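Local coordinates for Alpha/beta hydrolase (Paenibacillus sp. VTT E-133280, PDB 6TJ2), which probably acts as an extracellular esterase that hydrolyses methyl salicylate, resembling tobacco salicylic acid binding protein 2, at residues Phe111-His116 with Ser121-Val126. Sequence-based numbering, arbitrary orientation.
Sequences FILLGH and SVIQTV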
loop_
_atom_site.group_PDB
_atom_site.type_symbol
_atom_site.label_atom_id
_atom_site.label_comp_id
_atom_site.label_asym_id
_atom_site.label_seq_id
_atom_site.Cartn_x
_atom_site.Cartn_y
_atom_site.Cartn_z
ATOM N N PHE A 111 -12.640 15.833 23.718
ATOM C CA PHE A 111 -12.756 14.433 23.300
ATOM C C PHE A 111 -12.222 14.270 21.868
ATOM O O PHE A 111 -12.153 15.191 21.040
ATOM C CB PHE A 111 -14.186 13.912 23.472
ATOM C CG PHE A 111 -15.248 14.621 22.701
ATOM C CD1 PHE A 111 -15.486 14.382 21.339
ATOM C CD2 PHE A 111 -16.041 15.547 23.342
ATOM C CE1 PHE A 111 -16.506 15.049 20.686
ATOM C CE2 PHE A 111 -17.015 16.241 22.663
ATOM C CZ PHE A 111 -17.249 16.009 21.333
ATOM N N ILE A 112 -11.936 13.012 21.620
ATOM C CA ILE A 112 -11.547 12.532 20.265
ATOM C C ILE A 112 -12.829 12.127 19.565
ATOM O O ILE A 112 -13.507 11.193 20.044
ATOM C CB ILE A 112 -10.572 11.354 20.370
ATOM C CG1 ILE A 112 -9.341 11.744 21.193
ATOM C CG2 ILE A 112 -10.187 10.880 18.980
ATOM C CD1 ILE A 112 -8.543 10.654 21.633
ATOM N N LEU A 113 -13.186 12.784 18.471
ATOM C CA LEU A 113 -14.417 12.455 17.729
ATOM C C LEU A 113 -13.970 11.549 16.592
ATOM O O LEU A 113 -13.231 12.026 15.682
ATOM C CB LEU A 113 -15.073 13.733 17.226
ATOM C CG LEU A 113 -16.392 13.517 16.469
ATOM C CD1 LEU A 113 -17.422 12.835 17.378
ATOM C CD2 LEU A 113 -16.892 14.882 15.958
ATOM N N LEU A 114 -14.386 10.287 16.614
ATOM C CA LEU A 114 -13.898 9.257 15.656
ATOM C C LEU A 114 -15.069 8.710 14.889
ATOM O O LEU A 114 -16.041 8.266 15.536
ATOM C CB LEU A 114 -13.125 8.203 16.438
ATOM C CG LEU A 114 -12.414 7.116 15.617
ATOM C CD1 LEU A 114 -11.230 6.579 16.425
ATOM C CD2 LEU A 114 -13.352 6.015 15.186
ATOM N N GLY A 115 -14.993 8.687 13.574
ATOM C CA GLY A 115 -16.064 8.142 12.717
ATOM C C GLY A 115 -15.537 7.063 11.826
ATOM O O GLY A 115 -14.384 7.136 11.387
ATOM N N HIS A 116 -16.343 6.038 11.586
ATOM C CA HIS A 116 -16.096 4.934 10.636
ATOM C C HIS A 116 -17.039 5.071 9.470
ATOM O O HIS A 116 -18.211 5.405 9.693
ATOM C CB HIS A 116 -16.220 3.616 11.354
ATOM C CG HIS A 116 -16.003 2.406 10.533
ATOM N ND1 HIS A 116 -17.005 1.766 9.919
ATOM C CD2 HIS A 116 -14.868 1.711 10.252
ATOM C CE1 HIS A 116 -16.544 0.673 9.328
ATOM N NE2 HIS A 116 -15.255 0.619 9.541
ATOM N N SER A 121 -18.726 11.435 7.475
ATOM C CA SER A 121 -19.551 12.605 7.108
ATOM C C SER A 121 -20.249 13.197 8.328
ATOM O O SER A 121 -20.392 14.448 8.423
ATOM C CB SER A 121 -20.529 12.318 6.013
ATOM O OG SER A 121 -21.596 11.506 6.437
ATOM N N VAL A 122 -20.611 12.365 9.277
ATOM C CA VAL A 122 -21.259 12.775 10.529
ATOM C C VAL A 122 -20.257 13.489 11.424
ATOM O O VAL A 122 -20.599 14.534 12.017
ATOM C CB VAL A 122 -21.904 11.573 11.211
ATOM C CG1 VAL A 122 -22.559 12.027 12.518
ATOM C CG2 VAL A 122 -22.932 10.904 10.294
ATOM N N ILE A 123 -19.025 13.003 11.545
ATOM C CA ILE A 123 -18.050 13.757 12.359
ATOM C C ILE A 123 -17.769 15.116 11.725
ATOM O O ILE A 123 -17.532 16.111 12.461
ATOM C CB ILE A 123 -16.783 12.990 12.737
ATOM C CG1 ILE A 123 -15.849 12.776 11.547
ATOM C CG2 ILE A 123 -17.188 11.689 13.420
ATOM C CD1 ILE A 123 -14.710 11.817 11.830
ATOM N N GLN A 124 -17.787 15.220 10.373
ATOM C CA GLN A 124 -17.618 16.551 9.742
ATOM C C GLN A 124 -18.740 17.488 10.177
ATOM O O GLN A 124 -18.460 18.635 10.589
ATOM C CB GLN A 124 -17.576 16.411 8.229
ATOM C CG GLN A 124 -16.315 15.746 7.678
ATOM C CD GLN A 124 -16.481 15.503 6.199
ATOM O OE1 GLN A 124 -17.491 14.900 5.773
ATOM N NE2 GLN A 124 -15.543 15.995 5.385
ATOM N N THR A 125 -19.981 17.080 10.024
ATOM C CA THR A 125 -21.108 17.977 10.267
ATOM C C THR A 125 -21.278 18.235 11.755
ATOM O O THR A 125 -21.592 19.394 12.143
ATOM C CB THR A 125 -22.369 17.454 9.612
ATOM O OG1 THR A 125 -22.654 16.147 10.100
ATOM C CG2 THR A 125 -22.297 17.470 8.106
ATOM N N VAL A 126 -20.941 17.280 12.601
ATOM C CA VAL A 126 -20.965 17.501 14.054
ATOM C C VAL A 126 -19.908 18.518 14.476
ATOM O O VAL A 126 -20.198 19.446 15.259
ATOM C CB VAL A 126 -20.836 16.184 14.820
ATOM C CG1 VAL A 126 -20.563 16.375 16.310
ATOM C CG2 VAL A 126 -22.094 15.330 14.612
#
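L113 and I123 make the main apolar contact between strand 111-116 and helix 121-126. The two side chains lie alongside each other, pointing opposite ways. CG of L113 lies 3.6 Å from CG2 of I123. CD2 of L113 reaches further and sits 3.7 Å from CB of I123. The CA-CB bond of L113 points toward the helix, and CG, anti to the backbone N (chi1 -178°), sets CD2 beside CB of I123. CD2 also meets CG1 of V126 at 4.0 Å, one helical turn after I123. L113 thus bridges two residues on the inner face of the helix. Shortening L113 to an alanine removes CG and both methyls, and would probably leave a gap against I123 and take away the strand's contact with V126.

Strand 111-117, helix 119-129 and strand 134-139 form a beta-alpha-beta unit of the alpha/beta-hydrolase fold. The axes of segments 111-116 and 121-126 approach to 7.7 Å, and their N-to-C directions differ by 147°, nearer antiparallel than parallel. The tight turn between them fits a nucleophile elbow (GxSxG), and S117 is the probable nucleophile.

The second kind of contact is side chain against backbone. CD1 of I123 packs on the strand at G115, 3.6 Å from its N. The CA atoms of G115 and I123 come within 6.0 Å. A beta carbon on G115 would collide with CG2 of I123, so glycine permits this close approach.

No hydrogen bond joins the two segments. Each has polar links to other parts: L113 pairs through its backbone with R136 and V138, and Q124 NE2 bonds to P145 O. I123 also touches I137, while V126 packs on V99 and I103 of helix 92-105.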